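Aromatic-amino-acid:2-oxoglutarate transaminase (Candida albicans, PDB 6HND) probably catalyses the pyridoxal-phosphate-dependent transfer of amino groups between aromatic amino acids, or 2-aminoadipate, and 2-oxo acids. Local coordinates at residues Ala132-Arg144 and Asn154-Ala166. Numbering follows the deposited sequence.
Sequences AVEGHAPLLQFAR and NYDDWNVFITTGA. With PLP (pyridoxal-5'-phosphate), chain E.
Arg144 grips Asn159 side-on: NE and NH2 both donate to OD1, with NH2 to OD1 at 3.0 Å. The NH2 bond uses an in-plane lone pair of the carbonyl, whereas NE approaches it almost head-on; guanidinium and amide are almost coplanar, 16° apart. A straight Arg144 chain (chi2 -177°) delivers the group there, and NH1 donates a hydrogen bond to Gln141 OE1 from above that carbonyl's plane, steadying the guanidinium. CG2 of Val160 lies over a guanidinium face and also packs on Leu140 CD2, itself 3.6 Å from Ile162 CG1. Leu139 CG meets Ile162 CD1 at 3.9 Å.

Ahead of the helix, the turn 132-135 meets the strand through its backbone. Ile162 N donates to Glu134 O (2.9 Å), and a water donates to both Val133 O and Ile162 O. CA of Glu134 sits over the Phe161 ring in a CH-pi contact, 3.8 Å from the centroid. Gly135 CA lies 3.8 Å from Ile162 CG1.

Strand 158-163 is an outermost strand of the seven-stranded sheet within this chain, hydrogen-bonded to strand 350-355 through Asn159, Phe161 and Thr163. The axes of helix segment 137-144 and the strand approach to 8.2 Å at 128°. Polar bonds at both ends bracket an apolar middle and probably help to hold the strand, from which Thr164 and Gly165 lead to Ala166, whose backbone N donates a hydrogen bond to phosphate oxygen O2P of PLP (2.9 Å).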
loop_
_atom_site.group_PDB
_atom_site.type_symbol
_atom_site.label_atom_id
_atom_site.label_comp_id
_atom_site.label_asym_id
_atom_site.label_seq_id
_atom_site.Cartn_x
_atom_site.Cartn_y
_atom_site.Cartn_z
ATOM N N ALA B 132 -1.393 13.967 -0.273
ATOM C CA ALA B 132 -2.264 13.587 -1.413
ATOM C C ALA B 132 -1.957 12.134 -1.782
ATOM O O ALA B 132 -0.760 11.771 -1.845
ATOM C CB ALA B 132 -2.060 14.512 -2.597
ATOM N N VAL B 133 -3.002 11.365 -2.066
ATOM C CA VAL B 133 -2.900 9.899 -2.283
ATOM C C VAL B 133 -2.067 9.609 -3.532
ATOM O O VAL B 133 -1.436 8.548 -3.546
ATOM C CB VAL B 133 -4.287 9.234 -2.356
ATOM C CG1 VAL B 133 -5.040 9.634 -3.615
ATOM C CG2 VAL B 133 -4.173 7.727 -2.269
ATOM N N GLU B 134 -2.070 10.507 -4.521
ATOM C CA GLU B 134 -1.326 10.356 -5.804
ATOM C C GLU B 134 0.183 10.555 -5.593
ATOM O O GLU B 134 0.966 10.169 -6.478
ATOM C CB GLU B 134 -1.858 11.318 -6.864
ATOM C CG GLU B 134 -1.663 12.794 -6.533
ATOM C CD GLU B 134 -2.864 13.535 -5.960
ATOM O OE1 GLU B 134 -3.805 12.901 -5.460
ATOM O OE2 GLU B 134 -2.823 14.770 -5.986
ATOM N N GLY B 135 0.588 11.152 -4.479
ATOM C CA GLY B 135 2.001 11.235 -4.091
ATOM C C GLY B 135 2.412 12.657 -3.774
ATOM O O GLY B 135 1.652 13.610 -4.096
ATOM N N HIS B 136 3.596 12.802 -3.180
ATOM C CA HIS B 136 4.229 14.119 -2.914
ATOM C C HIS B 136 4.616 14.769 -4.238
ATOM O O HIS B 136 5.046 14.059 -5.115
ATOM C CB HIS B 136 5.438 13.936 -2.003
ATOM C CG HIS B 136 5.029 13.734 -0.599
ATOM N ND1 HIS B 136 4.869 14.789 0.248
ATOM C CD2 HIS B 136 4.671 12.625 0.070
ATOM C CE1 HIS B 136 4.446 14.325 1.415
ATOM N NE2 HIS B 136 4.325 13.010 1.328
ATOM N N ALA B 137 4.514 16.090 -4.318
ATOM C CA ALA B 137 4.622 16.888 -5.555
ATOM C C ALA B 137 6.027 16.749 -6.140
ATOM O O ALA B 137 6.184 16.574 -7.343
ATOM C CB ALA B 137 4.240 18.331 -5.262
ATOM N N PRO B 138 7.104 16.895 -5.348
ATOM C CA PRO B 138 8.450 16.804 -5.908
ATOM C C PRO B 138 8.763 15.415 -6.507
ATOM O O PRO B 138 9.610 15.319 -7.373
ATOM C CB PRO B 138 9.367 17.126 -4.705
ATOM C CG PRO B 138 8.485 17.832 -3.718
ATOM C CD PRO B 138 7.113 17.229 -3.920
ATOM N N LEU B 139 8.099 14.359 -6.034
ATOM C CA LEU B 139 8.387 12.992 -6.528
ATOM C C LEU B 139 7.595 12.795 -7.810
ATOM O O LEU B 139 8.142 12.141 -8.727
ATOM C CB LEU B 139 8.046 11.925 -5.486
ATOM C CG LEU B 139 8.405 10.507 -5.916
ATOM C CD1 LEU B 139 9.890 10.373 -6.203
ATOM C CD2 LEU B 139 7.955 9.477 -4.889
ATOM N N LEU B 140 6.348 13.287 -7.835
ATOM C CA LEU B 140 5.515 13.292 -9.060
ATOM C C LEU B 140 6.270 14.087 -10.133
ATOM O O LEU B 140 6.419 13.539 -11.213
ATOM C CB LEU B 140 4.137 13.885 -8.787
ATOM C CG LEU B 140 3.151 12.966 -8.066
ATOM C CD1 LEU B 140 1.894 13.747 -7.657
ATOM C CD2 LEU B 140 2.780 11.740 -8.909
ATOM N N GLN B 141 6.793 15.286 -9.827
ATOM C CA GLN B 141 7.500 16.108 -10.846
ATOM C C GLN B 141 8.729 15.334 -11.347
ATOM O O GLN B 141 8.906 15.268 -12.593
ATOM C CB GLN B 141 7.902 17.516 -10.383
ATOM C CG GLN B 141 8.254 18.461 -11.547
ATOM C CD GLN B 141 7.215 18.458 -12.657
ATOM O OE1 GLN B 141 6.023 18.560 -12.413
ATOM N NE2 GLN B 141 7.628 18.304 -13.904
ATOM N N PHE B 142 9.527 14.739 -10.454
ATOM C CA PHE B 142 10.721 13.964 -10.874
ATOM C C PHE B 142 10.306 12.866 -11.854
ATOM O O PHE B 142 10.978 12.722 -12.876
ATOM C CB PHE B 142 11.462 13.329 -9.709
ATOM C CG PHE B 142 12.352 12.203 -10.146
ATOM C CD1 PHE B 142 13.608 12.465 -10.649
ATOM C CD2 PHE B 142 11.909 10.896 -10.099
ATOM C CE1 PHE B 142 14.415 11.429 -11.073
ATOM C CE2 PHE B 142 12.719 9.865 -10.533
ATOM C CZ PHE B 142 13.960 10.135 -11.023
ATOM N N ALA B 143 9.236 12.126 -11.557
ATOM C CA ALA B 143 8.727 11.049 -12.448
ATOM C C ALA B 143 8.295 11.650 -13.804
ATOM O O ALA B 143 8.630 11.026 -14.814
ATOM C CB ALA B 143 7.615 10.238 -11.799
ATOM N N ARG B 144 7.594 12.794 -13.849
ATOM C CA ARG B 144 7.263 13.462 -15.145
ATOM C C ARG B 144 8.568 13.716 -15.921
ATOM O O ARG B 144 8.662 13.301 -17.075
ATOM C CB ARG B 144 6.510 14.785 -14.978
ATOM C CG ARG B 144 5.100 14.625 -14.429
ATOM C CD ARG B 144 4.278 15.912 -14.314
ATOM N NE ARG B 144 3.091 15.636 -13.504
ATOM C CZ ARG B 144 2.885 16.015 -12.237
ATOM N NH1 ARG B 144 3.763 16.753 -11.579
ATOM N NH2 ARG B 144 1.762 15.665 -11.633
ATOM N N ASN B 154 3.528 10.603 -26.898
ATOM C CA ASN B 154 3.267 11.314 -28.171
ATOM C C ASN B 154 1.923 12.035 -28.085
ATOM O O ASN B 154 1.175 11.968 -29.072
ATOM C CB ASN B 154 3.317 10.334 -29.351
ATOM C CG ASN B 154 3.433 11.013 -30.700
ATOM O OD1 ASN B 154 3.954 12.114 -30.780
ATOM N ND2 ASN B 154 2.912 10.388 -31.742
ATOM N N TYR B 155 1.599 12.641 -26.934
ATOM C CA TYR B 155 0.357 13.439 -26.694
ATOM C C TYR B 155 0.567 14.180 -25.380
ATOM O O TYR B 155 1.551 13.845 -24.678
ATOM C CB TYR B 155 -0.922 12.587 -26.701
ATOM C CG TYR B 155 -1.110 11.701 -25.485
ATOM C CD1 TYR B 155 -0.410 10.507 -25.356
ATOM C CD2 TYR B 155 -1.930 12.076 -24.432
ATOM C CE1 TYR B 155 -0.502 9.709 -24.231
ATOM C CE2 TYR B 155 -2.070 11.271 -23.312
ATOM C CZ TYR B 155 -1.360 10.081 -23.209
ATOM O OH TYR B 155 -1.474 9.310 -22.092
ATOM N N ASP B 156 -0.313 15.117 -25.046
ATOM C CA ASP B 156 -0.045 16.161 -24.015
ATOM C C ASP B 156 -0.813 15.896 -22.706
ATOM O O ASP B 156 -0.335 16.374 -21.651
ATOM C CB ASP B 156 -0.347 17.548 -24.593
ATOM C CG ASP B 156 0.628 17.991 -25.686
ATOM O OD1 ASP B 156 1.777 17.450 -25.722
ATOM O OD2 ASP B 156 0.235 18.879 -26.498
ATOM N N ASP B 157 -1.905 15.132 -22.755
ATOM C CA ASP B 157 -2.908 14.978 -21.665
ATOM C C ASP B 157 -2.622 13.729 -20.819
ATOM O O ASP B 157 -3.574 12.995 -20.477
ATOM C CB ASP B 157 -4.325 14.959 -22.245
ATOM C CG ASP B 157 -4.819 16.353 -22.576
ATOM O OD1 ASP B 157 -4.417 17.312 -21.864
ATOM O OD2 ASP B 157 -5.582 16.474 -23.539
ATOM N N TRP B 158 -1.354 13.511 -20.479
ATOM C CA TRP B 158 -0.893 12.372 -19.652
ATOM C C TRP B 158 -0.542 12.893 -18.264
ATOM O O TRP B 158 -0.337 14.134 -18.108
ATOM C CB TRP B 158 0.304 11.660 -20.286
ATOM C CG TRP B 158 1.539 12.490 -20.465
ATOM C CD1 TRP B 158 1.845 13.229 -21.567
ATOM C CD2 TRP B 158 2.701 12.552 -19.617
ATOM N NE1 TRP B 158 3.093 13.770 -21.456
ATOM C CE2 TRP B 158 3.649 13.377 -20.275
ATOM C CE3 TRP B 158 3.041 12.000 -18.372
ATOM C CZ2 TRP B 158 4.883 13.705 -19.719
ATOM C CZ3 TRP B 158 4.252 12.344 -17.804
ATOM C CH2 TRP B 158 5.161 13.179 -18.473
ATOM N N ASN B 159 -0.437 11.973 -17.314
ATOM C CA ASN B 159 0.009 12.300 -15.943
ATOM C C ASN B 159 0.653 11.068 -15.295
ATOM O O ASN B 159 0.576 9.964 -15.862
ATOM C CB ASN B 159 -1.175 12.882 -15.161
ATOM C CG ASN B 159 -0.782 13.634 -13.913
ATOM O OD1 ASN B 159 0.399 13.975 -13.705
ATOM N ND2 ASN B 159 -1.778 13.832 -13.057
ATOM N N VAL B 160 1.315 11.274 -14.160
ATOM C CA VAL B 160 1.932 10.185 -13.374
ATOM C C VAL B 160 1.148 10.060 -12.061
ATOM O O VAL B 160 0.435 10.995 -11.700
ATOM C CB VAL B 160 3.448 10.420 -13.195
ATOM C CG1 VAL B 160 4.169 10.302 -14.516
ATOM C CG2 VAL B 160 3.792 11.754 -12.578
ATOM N N PHE B 161 1.328 8.934 -11.377
ATOM C CA PHE B 161 0.697 8.575 -10.085
ATOM C C PHE B 161 1.654 7.657 -9.312
ATOM O O PHE B 161 2.016 6.592 -9.834
ATOM C CB PHE B 161 -0.625 7.869 -10.359
ATOM C CG PHE B 161 -1.499 7.707 -9.157
ATOM C CD1 PHE B 161 -1.333 6.632 -8.304
ATOM C CD2 PHE B 161 -2.518 8.610 -8.903
ATOM C CE1 PHE B 161 -2.162 6.474 -7.208
ATOM C CE2 PHE B 161 -3.357 8.441 -7.819
ATOM C CZ PHE B 161 -3.175 7.370 -6.973
ATOM N N ILE B 162 2.048 8.059 -8.109
ATOM C CA ILE B 162 2.976 7.261 -7.267
ATOM C C ILE B 162 2.228 5.997 -6.815
ATOM O O ILE B 162 1.096 6.123 -6.294
ATOM C CB ILE B 162 3.503 8.087 -6.085
ATOM C CG1 ILE B 162 4.211 9.359 -6.545
ATOM C CG2 ILE B 162 4.388 7.224 -5.196
ATOM C CD1 ILE B 162 5.213 9.142 -7.676
ATOM N N THR B 163 2.861 4.833 -7.008
ATOM C CA THR B 163 2.361 3.502 -6.586
ATOM C C THR B 163 3.278 2.894 -5.533
ATOM O O THR B 163 4.317 3.500 -5.202
ATOM C CB THR B 163 2.285 2.551 -7.776
ATOM O OG1 THR B 163 3.643 2.320 -8.166
ATOM C CG2 THR B 163 1.470 3.122 -8.921
ATOM N N THR B 164 2.929 1.704 -5.062
ATOM C CA THR B 164 3.768 0.955 -4.099
ATOM C C THR B 164 4.589 -0.112 -4.839
ATOM O O THR B 164 5.056 -1.028 -4.179
ATOM C CB THR B 164 2.906 0.454 -2.937
ATOM O OG1 THR B 164 1.808 -0.359 -3.371
ATOM C CG2 THR B 164 2.365 1.628 -2.148
ATOM N N GLY B 165 4.777 0.032 -6.150
ATOM C CA GLY B 165 5.621 -0.864 -6.965
ATOM C C GLY B 165 4.944 -1.296 -8.245
ATOM O O GLY B 165 3.848 -0.817 -8.546
ATOM N N ALA B 166 5.559 -2.210 -8.972
ATOM C CA ALA B 166 5.058 -2.675 -10.275
ATOM C C ALA B 166 3.726 -3.424 -10.109
ATOM O O ALA B 166 2.776 -3.120 -10.859
ATOM C CB ALA B 166 6.102 -3.522 -10.941
HETATM N N1 PLP E . 6.599 -7.255 -13.372
HETATM C C2 PLP E . 7.705 -7.877 -13.760
HETATM C C2A PLP E . 7.797 -8.262 -15.197
HETATM C C3 PLP E . 8.762 -8.125 -12.841
HETATM O O3 PLP E . 9.891 -8.763 -13.276
HETATM C C4 PLP E . 8.622 -7.719 -11.488
HETATM C C4A PLP E . 9.761 -7.889 -10.555
HETATM C C5 PLP E . 7.436 -7.048 -11.121
HETATM C C6 PLP E . 6.473 -6.866 -12.084
HETATM C C5A PLP E . 7.118 -6.650 -9.703
HETATM O O4P PLP E . 7.822 -5.479 -9.211
HETATM P P PLP E . 7.473 -4.892 -7.741
HETATM O O1P PLP E . 5.975 -5.078 -7.530
HETATM O O2P PLP E . 7.964 -3.452 -7.877
HETATM O O3P PLP E . 8.271 -5.689 -6.762
HETATM O O HOH W 1 -0.411 6.173 -4.189
#